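PDB 4ZM4: aminotransferase from Streptomyces pactum, which belongs to the class-III aminotransferases, a family of pyridoxal-phosphate-dependent proteins with the PLP-transferase fold, and binds P3B in a pocket. Local coordinates for residues I216-V220 / L221-G225; Q235-R238 / E239-R243; L393-F396 / P397-R400. The protein carries 1 engineered substitution. All blocks are in the same frame, centred on the assembly; numbering follows the deposited sequence.

Contact 1: I216-V220 / L221-G225; sequences IVEPV and LANAG. With P3B ((3E,4R,5R)-4,5-dihydroxy-3-{[(Z)-{3-hydroxy-2-methyl-5-[(phosphonooxy)methyl]pyridin-4(1H)-ylidene}methyl]imino}cyclohex-1-ene-1-carboxylic acid), chain H.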
ATOM      1  N   ILE B 216      -5.908 -13.488 -14.650  1.00 18.65           N
ATOM      2  CA  ILE B 216      -5.007 -13.401 -13.512  1.00 18.46           C
ATOM      3  C   ILE B 216      -5.062 -14.709 -12.725  1.00 18.32           C
ATOM      4  O   ILE B 216      -6.154 -15.307 -12.604  1.00 18.81           O
ATOM      5  CB  ILE B 216      -5.292 -12.170 -12.621  1.00 19.99           C
ATOM      6  CG1 ILE B 216      -4.246 -12.038 -11.512  1.00 19.31           C
ATOM      7  CG2 ILE B 216      -6.687 -12.242 -12.015  1.00 21.24           C
ATOM      8  CD1 ILE B 216      -4.112 -10.641 -10.936  1.00 19.75           C
ATOM      9  N   VAL B 217      -3.902 -15.150 -12.205  1.00 15.32           N
ATOM     10  CA  VAL B 217      -3.806 -16.455 -11.601  1.00 15.77           C
ATOM     11  C   VAL B 217      -2.636 -16.569 -10.608  1.00 15.97           C
ATOM     12  O   VAL B 217      -1.568 -15.990 -10.827  1.00 16.63           O
ATOM     13  CB  VAL B 217      -3.671 -17.509 -12.700  1.00 15.54           C
ATOM     14  CG1 VAL B 217      -2.363 -17.333 -13.427  1.00 15.19           C
ATOM     15  CG2 VAL B 217      -3.799 -18.919 -12.122  1.00 16.38           C
ATOM     16  N   GLU B 218      -2.864 -17.268  -9.499  1.00 15.19           N
ATOM     17  CA  GLU B 218      -1.790 -17.723  -8.617  1.00 15.11           C
ATOM     18  C   GLU B 218      -1.226 -18.977  -9.235  1.00 15.90           C
ATOM     19  O   GLU B 218      -1.871 -20.024  -9.227  1.00 15.62           O
ATOM     20  CB  GLU B 218      -2.293 -18.052  -7.205  1.00 14.60           C
ATOM     21  CG  GLU B 218      -2.685 -16.850  -6.359  1.00 14.08           C
ATOM     22  CD  GLU B 218      -3.055 -17.249  -4.946  1.00 13.60           C
ATOM     23  OE1 GLU B 218      -2.268 -18.003  -4.298  1.00 14.13           O
ATOM     24  OE2 GLU B 218      -4.131 -16.825  -4.463  1.00 12.04           O
ATOM     25  N   PRO B 219       0.009 -18.903  -9.777  1.00 18.04           N
ATOM     26  CA  PRO B 219       0.479 -20.079 -10.536  1.00 17.99           C
ATOM     27  C   PRO B 219       0.517 -21.333  -9.662  1.00 18.31           C
ATOM     28  O   PRO B 219       0.258 -22.422 -10.152  1.00 21.11           O
ATOM     29  CB  PRO B 219       1.879 -19.671 -11.019  1.00 17.39           C
ATOM     30  CG  PRO B 219       1.971 -18.213 -10.805  1.00 17.44           C
ATOM     31  CD  PRO B 219       1.022 -17.836  -9.733  1.00 17.45           C
ATOM     32  N   VAL B 220       0.881 -21.182  -8.409  1.00 18.94           N
ATOM     33  CA  VAL B 220       0.565 -22.180  -7.386  1.00 20.19           C
ATOM     34  C   VAL B 220      -0.464 -21.520  -6.481  1.00 22.08           C
ATOM     35  O   VAL B 220      -0.243 -20.417  -5.991  1.00 23.63           O
ATOM     36  CB  VAL B 220       1.762 -22.525  -6.503  1.00 19.52           C
ATOM     37  CG1 VAL B 220       1.336 -23.455  -5.373  1.00 19.08           C
ATOM     38  CG2 VAL B 220       2.851 -23.172  -7.307  1.00 19.77           C
ATOM     39  N   LEU B 221      -1.612 -22.153  -6.292  1.00 25.26           N
ATOM     40  CA  LEU B 221      -2.647 -21.598  -5.426  1.00 24.79           C
ATOM     41  C   LEU B 221      -2.166 -21.746  -3.988  1.00 27.30           C
ATOM     42  O   LEU B 221      -2.136 -22.864  -3.470  1.00 31.06           O
ATOM     43  CB  LEU B 221      -3.986 -22.317  -5.618  1.00 23.86           C
ATOM     44  CG  LEU B 221      -5.097 -21.961  -4.601  1.00 23.39           C
ATOM     45  CD1 LEU B 221      -5.308 -20.463  -4.523  1.00 23.54           C
ATOM     46  CD2 LEU B 221      -6.410 -22.650  -4.928  1.00 24.44           C
ATOM     47  N   ALA B 222      -1.807 -20.636  -3.338  1.00 27.52           N
ATOM     48  CA  ALA B 222      -1.300 -20.684  -1.941  1.00 28.25           C
ATOM     49  C   ALA B 222      -2.299 -20.207  -0.866  1.00 30.96           C
ATOM     50  O   ALA B 222      -2.249 -20.702   0.256  1.00 37.02           O
ATOM     51  CB  ALA B 222      -0.017 -19.916  -1.831  1.00 27.31           C
ATOM     52  N   ASN B 223      -3.242 -19.314  -1.208  1.00 30.15           N
ATOM     53  CA  ASN B 223      -4.248 -18.816  -0.254  1.00 29.18           C
ATOM     54  C   ASN B 223      -5.481 -19.728  -0.064  1.00 31.74           C
ATOM     55  O   ASN B 223      -6.540 -19.299   0.416  1.00 30.93           O
ATOM     56  CB  ASN B 223      -4.746 -17.430  -0.688  1.00 31.00           C
ATOM     57  CG  ASN B 223      -3.685 -16.365  -0.625  1.00 29.64           C
ATOM     58  OD1 ASN B 223      -3.407 -15.790   0.435  1.00 38.36           O
ATOM     59  ND2 ASN B 223      -3.140 -16.031  -1.757  1.00 25.86           N
ATOM     60  N   ALA B 224      -5.365 -20.991  -0.444  1.00 37.42           N
ATOM     61  CA  ALA B 224      -6.459 -21.951  -0.260  1.00 37.93           C
ATOM     62  C   ALA B 224      -5.883 -23.345  -0.449  1.00 35.83           C
ATOM     63  O   ALA B 224      -6.183 -24.042  -1.439  1.00 37.45           O
ATOM     64  CB  ALA B 224      -7.586 -21.696  -1.262  1.00 38.67           C
ATOM     65  N   GLY B 225      -5.072 -23.743   0.528  1.00 33.39           N
ATOM     66  CA  GLY B 225      -4.263 -24.947   0.428  1.00 33.61           C
ATOM     67  C   GLY B 225      -3.132 -24.538  -0.467  1.00 31.58           C
ATOM     68  O   GLY B 225      -3.094 -23.410  -0.930  1.00 35.33           O
TER
HETATM   69  OAH P3B H 501      -2.416  -6.327  -0.423  1.00 14.68           O
HETATM   70  PBA P3B H 501      -1.243  -7.303   0.009  1.00 15.23           P
HETATM   71  OAI P3B H 501      -1.731  -7.889   1.300  1.00 14.22           O
HETATM   72  OAC P3B H 501       0.090  -6.604   0.216  1.00 16.44           O
HETATM   73  OAQ P3B H 501      -1.276  -8.430  -1.226  1.00 14.93           O
HETATM   74  CAM P3B H 501      -2.523  -8.924  -1.813  1.00 14.96           C
HETATM   75  CAV P3B H 501      -2.256 -10.176  -2.311  1.00 15.18           C
HETATM   76  CAL P3B H 501      -2.082 -10.287  -3.683  1.00 13.73           C
HETATM   77  NAP P3B H 501      -1.765 -11.534  -4.207  1.00 13.84           N
HETATM   78  CAU P3B H 501      -1.611 -12.632  -3.393  1.00 13.30           C
HETATM   79  CAA P3B H 501      -1.330 -13.865  -3.919  1.00 13.01           C
HETATM   80  CAW P3B H 501      -1.813 -12.531  -2.088  1.00 13.23           C
HETATM   81  OAE P3B H 501      -1.648 -13.649  -1.345  1.00 13.91           O
HETATM   82  CAX P3B H 501      -2.107 -11.314  -1.471  1.00 16.63           C
HETATM   83  CAJ P3B H 501      -2.326 -11.244  -0.050  1.00 20.22           C
HETATM   84  NAO P3B H 501      -2.412 -12.377   0.726  1.00 24.96           N
HETATM   85  CAT P3B H 501      -2.737 -12.332   2.057  1.00 33.34           C
HETATM   86  CAK P3B H 501      -3.195 -11.185   2.764  1.00 33.36           C
HETATM   87  CAS P3B H 501      -3.592 -11.194   4.096  1.00 31.90           C
HETATM   88  CAR P3B H 501      -3.981 -10.021   4.770  1.00 30.86           C
HETATM   89  OAD P3B H 501      -4.236 -10.006   5.985  1.00 31.04           O
HETATM   90  OAB P3B H 501      -4.169  -8.976   4.197  1.00 28.77           O
HETATM   91  CAN P3B H 501      -3.357 -12.250   4.885  1.00 34.43           C
HETATM   92  CAY P3B H 501      -2.736 -13.519   4.278  1.00 35.22           C
HETATM   93  OAF P3B H 501      -3.481 -14.568   4.926  1.00 40.25           O
HETATM   94  CAZ P3B H 501      -2.752 -13.619   2.699  1.00 35.14           C
HETATM   95  OAG P3B H 501      -1.805 -14.570   2.087  1.00 31.64           O

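Contact 2: Q235-R238 / E239-R243; sequences QLLR and ELTGR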
ATOM      1  N   GLN B 235       0.516 -24.354 -19.094  1.00 19.48           N
ATOM      2  CA  GLN B 235       0.879 -24.357 -20.503  1.00 20.90           C
ATOM      3  C   GLN B 235      -0.380 -24.005 -21.299  1.00 21.18           C
ATOM      4  O   GLN B 235      -0.330 -23.207 -22.244  1.00 22.47           O
ATOM      5  CB  GLN B 235       1.447 -25.727 -20.923  1.00 21.90           C
ATOM      6  CG  GLN B 235       2.823 -26.041 -20.322  1.00 24.23           C
ATOM      7  CD  GLN B 235       2.824 -26.373 -18.823  1.00 24.90           C
ATOM      8  OE1 GLN B 235       1.763 -26.513 -18.174  1.00 27.30           O
ATOM      9  NE2 GLN B 235       4.016 -26.560 -18.279  1.00 23.74           N
ATOM     10  N   LEU B 236      -1.489 -24.627 -20.913  1.00 20.38           N
ATOM     11  CA  LEU B 236      -2.758 -24.430 -21.574  1.00 21.58           C
ATOM     12  C   LEU B 236      -3.194 -22.985 -21.471  1.00 23.55           C
ATOM     13  O   LEU B 236      -3.703 -22.421 -22.450  1.00 24.66           O
ATOM     14  CB  LEU B 236      -3.832 -25.353 -20.982  1.00 21.16           C
ATOM     15  CG  LEU B 236      -5.242 -25.219 -21.576  1.00 21.37           C
ATOM     16  CD1 LEU B 236      -5.264 -25.524 -23.065  1.00 19.78           C
ATOM     17  CD2 LEU B 236      -6.220 -26.132 -20.839  1.00 22.08           C
ATOM     18  N   LEU B 237      -3.004 -22.389 -20.294  1.00 23.27           N
ATOM     19  CA  LEU B 237      -3.370 -20.999 -20.061  1.00 22.70           C
ATOM     20  C   LEU B 237      -2.606 -20.077 -20.949  1.00 20.96           C
ATOM     21  O   LEU B 237      -3.163 -19.178 -21.573  1.00 22.59           O
ATOM     22  CB  LEU B 237      -3.105 -20.599 -18.612  1.00 24.79           C
ATOM     23  CG  LEU B 237      -4.286 -20.482 -17.673  1.00 27.93           C
ATOM     24  CD1 LEU B 237      -3.752 -20.166 -16.275  1.00 30.82           C
ATOM     25  CD2 LEU B 237      -5.250 -19.383 -18.134  1.00 27.77           C
ATOM     26  N   ARG B 238      -1.304 -20.285 -20.998  1.00 20.63           N
ATOM     27  CA  ARG B 238      -0.404 -19.521 -21.876  1.00 19.22           C
ATOM     28  C   ARG B 238      -0.819 -19.634 -23.351  1.00 19.39           C
ATOM     29  O   ARG B 238      -0.686 -18.677 -24.128  1.00 17.04           O
ATOM     30  CB  ARG B 238       1.067 -20.010 -21.686  1.00 18.81           C
ATOM     31  CG  ARG B 238       2.106 -19.434 -22.657  1.00 18.77           C
ATOM     32  CD  ARG B 238       2.352 -17.949 -22.475  1.00 19.86           C
ATOM     33  NE  ARG B 238       1.245 -17.087 -22.880  1.00 20.59           N
ATOM     34  CZ  ARG B 238       1.229 -15.751 -22.769  1.00 22.59           C
ATOM     35  NH1 ARG B 238       2.293 -15.074 -22.303  1.00 23.58           N
ATOM     36  NH2 ARG B 238       0.149 -15.077 -23.144  1.00 23.53           N
ATOM     37  N   GLU B 239      -1.277 -20.815 -23.758  1.00 19.88           N
ATOM     38  CA  GLU B 239      -1.642 -20.998 -25.154  1.00 22.57           C
ATOM     39  C   GLU B 239      -2.931 -20.243 -25.484  1.00 20.08           C
ATOM     40  O   GLU B 239      -3.010 -19.580 -26.495  1.00 17.24           O
ATOM     41  CB  GLU B 239      -1.799 -22.484 -25.465  1.00 27.65           C
ATOM     42  CG  GLU B 239      -1.823 -22.823 -26.948  1.00 32.51           C
ATOM     43  CD  GLU B 239      -2.062 -24.308 -27.177  1.00 37.43           C
ATOM     44  OE1 GLU B 239      -1.288 -25.119 -26.626  1.00 47.23           O
ATOM     45  OE2 GLU B 239      -2.991 -24.672 -27.914  1.00 35.84           O
ATOM     46  N   LEU B 240      -3.940 -20.388 -24.623  1.00 19.88           N
ATOM     47  CA  LEU B 240      -5.243 -19.795 -24.874  1.00 19.47           C
ATOM     48  C   LEU B 240      -5.137 -18.289 -24.832  1.00 19.24           C
ATOM     49  O   LEU B 240      -5.577 -17.622 -25.758  1.00 20.02           O
ATOM     50  CB  LEU B 240      -6.295 -20.296 -23.869  1.00 20.11           C
ATOM     51  CG  LEU B 240      -6.693 -21.769 -23.992  1.00 19.67           C
ATOM     52  CD1 LEU B 240      -7.596 -22.195 -22.848  1.00 19.09           C
ATOM     53  CD2 LEU B 240      -7.380 -22.078 -25.305  1.00 20.36           C
ATOM     54  N   THR B 241      -4.492 -17.758 -23.794  1.00 20.68           N
ATOM     55  CA  THR B 241      -4.292 -16.330 -23.703  1.00 20.77           C
ATOM     56  C   THR B 241      -3.502 -15.766 -24.903  1.00 22.66           C
ATOM     57  O   THR B 241      -3.888 -14.743 -25.459  1.00 23.11           O
ATOM     58  CB  THR B 241      -3.605 -15.914 -22.399  1.00 20.68           C
ATOM     59  OG1 THR B 241      -2.320 -16.546 -22.260  1.00 19.98           O
ATOM     60  CG2 THR B 241      -4.481 -16.239 -21.190  1.00 20.98           C
ATOM     61  N   GLY B 242      -2.430 -16.445 -25.315  1.00 24.64           N
ATOM     62  CA  GLY B 242      -1.609 -15.995 -26.452  1.00 25.42           C
ATOM     63  C   GLY B 242      -2.366 -15.992 -27.774  1.00 26.01           C
ATOM     64  O   GLY B 242      -2.318 -15.048 -28.542  1.00 21.24           O
ATOM     65  N   ARG B 243      -3.115 -17.057 -27.988  1.00 31.09           N
ATOM     66  CA  ARG B 243      -3.953 -17.208 -29.156  1.00 36.44           C
ATOM     67  C   ARG B 243      -5.028 -16.134 -29.230  1.00 36.93           C
ATOM     68  O   ARG B 243      -5.374 -15.679 -30.331  1.00 35.83           O
ATOM     69  CB  ARG B 243      -4.621 -18.576 -29.062  1.00 44.05           C
ATOM     70  CG  ARG B 243      -5.369 -19.045 -30.288  1.00 52.77           C
ATOM     71  CD  ARG B 243      -5.513 -20.572 -30.259  1.00 58.36           C
ATOM     72  NE  ARG B 243      -6.811 -21.043 -29.750  1.00 63.14           N
ATOM     73  CZ  ARG B 243      -7.062 -22.306 -29.386  1.00 67.26           C
ATOM     74  NH1 ARG B 243      -6.115 -23.250 -29.453  1.00 68.42           N
ATOM     75  NH2 ARG B 243      -8.272 -22.639 -28.955  1.00 67.98           N
TER

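Contact 3: L393-F396 / P397-R400; sequences LVDF and PRHR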
ATOM      1  N   LEU B 393     -12.690 -32.415   2.205  1.00 24.84           N
ATOM      2  CA  LEU B 393     -11.987 -33.460   2.966  1.00 25.04           C
ATOM      3  C   LEU B 393     -11.631 -33.043   4.370  1.00 26.31           C
ATOM      4  O   LEU B 393     -11.316 -33.897   5.220  1.00 30.93           O
ATOM      5  CB  LEU B 393     -10.686 -33.845   2.267  1.00 26.02           C
ATOM      6  CG  LEU B 393     -10.767 -34.302   0.788  1.00 28.46           C
ATOM      7  CD1 LEU B 393      -9.375 -34.582   0.238  1.00 30.24           C
ATOM      8  CD2 LEU B 393     -11.640 -35.530   0.634  1.00 27.95           C
ATOM      9  N   VAL B 394     -11.732 -31.745   4.641  1.00 25.28           N
ATOM     10  CA  VAL B 394     -11.091 -31.152   5.812  1.00 24.78           C
ATOM     11  C   VAL B 394     -12.041 -31.020   6.992  1.00 23.92           C
ATOM     12  O   VAL B 394     -13.207 -30.713   6.838  1.00 28.12           O
ATOM     13  CB  VAL B 394     -10.473 -29.782   5.471  1.00 25.27           C
ATOM     14  CG1 VAL B 394      -9.993 -29.072   6.725  1.00 26.00           C
ATOM     15  CG2 VAL B 394      -9.322 -29.952   4.504  1.00 23.93           C
ATOM     16  N   ASP B 395     -11.525 -31.302   8.175  1.00 23.34           N
ATOM     17  CA  ASP B 395     -12.271 -31.179   9.413  1.00 23.33           C
ATOM     18  C   ASP B 395     -11.895 -29.860  10.072  1.00 21.90           C
ATOM     19  O   ASP B 395     -10.970 -29.799  10.889  1.00 21.80           O
ATOM     20  CB  ASP B 395     -11.923 -32.360  10.341  1.00 24.83           C
ATOM     21  CG  ASP B 395     -12.789 -32.403  11.600  1.00 26.20           C
ATOM     22  OD1 ASP B 395     -13.403 -31.377  11.943  1.00 24.58           O
ATOM     23  OD2 ASP B 395     -12.842 -33.478  12.231  1.00 26.96           O
ATOM     24  N   PHE B 396     -12.598 -28.793   9.710  1.00 23.65           N
ATOM     25  CA  PHE B 396     -12.239 -27.423  10.155  1.00 23.60           C
ATOM     26  C   PHE B 396     -12.312 -27.204  11.657  1.00 24.61           C
ATOM     27  O   PHE B 396     -11.395 -26.610  12.226  1.00 30.91           O
ATOM     28  CB  PHE B 396     -13.029 -26.359   9.382  1.00 22.87           C
ATOM     29  CG  PHE B 396     -12.574 -26.194   7.959  1.00 23.89           C
ATOM     30  CD1 PHE B 396     -11.456 -25.444   7.654  1.00 25.48           C
ATOM     31  CD2 PHE B 396     -13.235 -26.841   6.920  1.00 25.35           C
ATOM     32  CE1 PHE B 396     -11.014 -25.310   6.338  1.00 26.99           C
ATOM     33  CE2 PHE B 396     -12.798 -26.717   5.607  1.00 25.99           C
ATOM     34  CZ  PHE B 396     -11.693 -25.945   5.316  1.00 27.09           C
ATOM     35  N   PRO B 397     -13.379 -27.659  12.316  1.00 24.91           N
ATOM     36  CA  PRO B 397     -13.416 -27.470  13.772  1.00 26.30           C
ATOM     37  C   PRO B 397     -12.289 -28.172  14.517  1.00 27.88           C
ATOM     38  O   PRO B 397     -11.743 -27.597  15.462  1.00 28.32           O
ATOM     39  CB  PRO B 397     -14.771 -28.060  14.173  1.00 26.32           C
ATOM     40  CG  PRO B 397     -15.623 -27.871  12.943  1.00 25.89           C
ATOM     41  CD  PRO B 397     -14.691 -28.069  11.782  1.00 25.88           C
ATOM     42  N   ARG B 398     -11.934 -29.388  14.097  1.00 29.19           N
ATOM     43  CA  ARG B 398     -10.811 -30.086  14.722  1.00 30.34           C
ATOM     44  C   ARG B 398      -9.483 -29.391  14.424  1.00 30.88           C
ATOM     45  O   ARG B 398      -8.649 -29.291  15.305  1.00 34.54           O
ATOM     46  CB  ARG B 398     -10.723 -31.553  14.323  1.00 31.99           C
ATOM     47  CG  ARG B 398     -11.430 -32.496  15.278  1.00 31.45           C
ATOM     48  CD  ARG B 398     -11.181 -33.975  14.966  1.00 31.90           C
ATOM     49  NE  ARG B 398     -11.928 -34.828  15.882  1.00 31.06           N
ATOM     50  CZ  ARG B 398     -13.225 -35.076  15.804  1.00 29.94           C
ATOM     51  NH1 ARG B 398     -13.955 -34.613  14.803  1.00 31.37           N
ATOM     52  NH2 ARG B 398     -13.796 -35.812  16.738  1.00 31.94           N
ATOM     53  N   HIS B 399      -9.293 -28.886  13.213  1.00 29.19           N
ATOM     54  CA  HIS B 399      -8.058 -28.164  12.920  1.00 28.91           C
ATOM     55  C   HIS B 399      -7.916 -26.905  13.782  1.00 27.35           C
ATOM     56  O   HIS B 399      -6.861 -26.700  14.373  1.00 25.48           O
ATOM     57  CB  HIS B 399      -7.906 -27.828  11.427  1.00 28.90           C
ATOM     58  CG  HIS B 399      -6.483 -27.680  11.020  1.00 26.28           C
ATOM     59  ND1 HIS B 399      -5.713 -28.758  10.658  1.00 28.06           N
ATOM     60  CD2 HIS B 399      -5.667 -26.601  10.989  1.00 24.82           C
ATOM     61  CE1 HIS B 399      -4.487 -28.350  10.381  1.00 27.55           C
ATOM     62  NE2 HIS B 399      -4.433 -27.043  10.574  1.00 25.98           N
ATOM     63  N   ARG B 400      -8.986 -26.111  13.899  1.00 26.34           N
ATOM     64  CA  ARG B 400      -9.000 -24.958  14.804  1.00 24.73           C
ATOM     65  C   ARG B 400      -8.607 -25.374  16.197  1.00 24.51           C
ATOM     66  O   ARG B 400      -7.866 -24.668  16.898  1.00 27.44           O
ATOM     67  CB  ARG B 400     -10.378 -24.270  14.849  1.00 26.53           C
ATOM     68  CG  ARG B 400     -10.742 -23.466  13.610  1.00 28.72           C
ATOM     69  CD  ARG B 400     -11.921 -22.510  13.790  1.00 31.25           C
ATOM     70  NE  ARG B 400     -11.446 -21.186  14.219  1.00 39.34           N
ATOM     71  CZ  ARG B 400     -10.833 -20.287  13.435  1.00 46.22           C
ATOM     72  NH1 ARG B 400     -10.601 -20.531  12.138  1.00 47.21           N
ATOM     73  NH2 ARG B 400     -10.445 -19.126  13.947  1.00 51.88           N
TER

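Contact 1: I216-V220 / L221-G225
Glu218 OE1 takes two backbone N-H groups of the loop that follows strand 212-217. Ala222 N lies 2.8 Å from Glu218 OE1 in a nearly straight bond of 166°, on the syn side of the carboxylate but 33° out of its plane. Asn223 N adds a weak bond to the same oxygen. The other oxygen is held by the amide: Asn223 ND2 donates to Glu218 OE2 over 3.0 Å, coming from above the carboxylate plane while Glu218 OE2 stays close to the amide plane. The two flat groups are turned 81° apart. Tyr150 N is a second donor to Glu218 OE2, so both oxygens of this buried carboxylate have partners. The Glu218 chain is extended beyond CG, and this carries the carboxylate across to the loop. Leu221 CD1 packs beside it, 3.8 Å from Glu218 OE2.

The amide of Asn223 is fixed from the ligand side as well. Asn223 ND2 donates to P3B OAE at 2.8 Å, and Asn223 OD1 accepts from P3B OAG at 2.6 Å. Glu218 CD packs against P3B CAA at 3.9 Å, and the same carboxylate holds the Asn223 amide in place for its bonds to P3B. Asp251, Thr124, Ser31 and Arg34 complete part of the polar shell of P3B, joined by Gly309 and Val310 of the second subunit. A loop leaving the C-terminal end of a parallel strand to meet the ligand is characteristic of the cofactor site in the PLP-transferase fold.

Contact 2: Q235-R238 / E239-R243
Thr241 OG1 donates to Leu237 O over 2.8 Å, one turn back along the helix. Thr241 N donates to the same oxygen at 3.0 Å. The two donors reach Leu237 O from opposite faces of its carbonyl plane. The hydroxyl can do this because OG1 sits between the backbone N and the carbonyl carbon, chi1 59°, which turns it back to the preceding turn.

The Arg238 side chain also reaches this hydroxyl. Its chain bends at chi2 and chi3, 67° and -70°, and curls back to cross Thr241 at about a right angle. Arg238 NH2 then gives Thr241 OG1 a weak bond of 3.0 Å. The stronger partners of the guanidinium lie beyond the helix: Asp273 in a salt bridge and Glu271 O in a hydrogen bond.

On another side of the helix Leu236 and Leu240 pack obliquely, with Leu236 CG 4.0 Å from Leu240 CD1. Leu237 and Leu240 lean on Leu201 of helix 198-208, and Leu237 and Thr241 touch Val215. Serine and threonine hydroxyls bonded to the carbonyl four residues back are common in helices. Here the helix is the connecting one of the beta-alpha-beta crossover between parallel strands 212-217 and 247-251.

Contact 3: L393-F396 / P397-R400
Asp395 meets Arg398 with both oxygens of its carboxylate. Arg398 NH1 donates to Asp395 OD2 over 3.0 Å, in a salt bridge that uses the syn lone pair of the oxygen. Asp395 OD2 lies at the edge of the guanidinium, near its plane. The carboxylate and guanidinium planes are nevertheless 68° apart, so the bridge has a single bond and not a flat pair. The other oxygen, Asp395 OD1, accepts from Arg398 N at 3.3 Å. That donor comes from well above the carboxylate plane. The aliphatic part of the arginine runs alongside the acid, with Arg398 CD 3.2 Å from Asp395 OD2. An extended chain from CG to NE brings the guanidinium level with this oxygen.

Asp395 is at the N-cap position of helix 396-408, and its bond from Arg398 N is the capping bond. Its CG lies anti to the backbone N, chi1 -173°, which swings the carboxylate over the first turn. A negative group here would probably interact favourably with the helix dipole. Pro397 fits the same turn, where its nitrogen needs no acceptor, and Phe396 CB packs on Pro397 CD at 3.4 Å.

Behind the cap the backbone is already helical: His399 N donates to Asp395 O and Arg400 N to Phe396 O, each over 3.0 Å. Val394 CG1 sits over the centre of the Phe396 ring, 3.7 Å above its plane. Further out, the Asp395 backbone is hydrogen-bonded to Leu373 of strand 368-373. His399 ND1 bonds to Leu373 N, and the Arg398 side chain touches Leu373.

How the contacts relate
Contacts 1 and 2 belong to neighbouring elements of the chain. Strand 212-217 runs into the loop of contact 1, and helix 233-244, which carries contact 2, follows it. Their centres are 18 Å apart, yet they touch: Val217 CG1 packs 4.2 Å from Leu237 CD1. Only contact 1 reaches P3B directly; contact 2 lies on the helix beside the sheet. Contact 3 starts a separate helix far along the sequence. Its centre is 21 Å from that of contact 1, with nearest atoms about 8 Å apart, and 37 Å from that of contact 2. The Arg400 side chain stays about 12 Å from P3B.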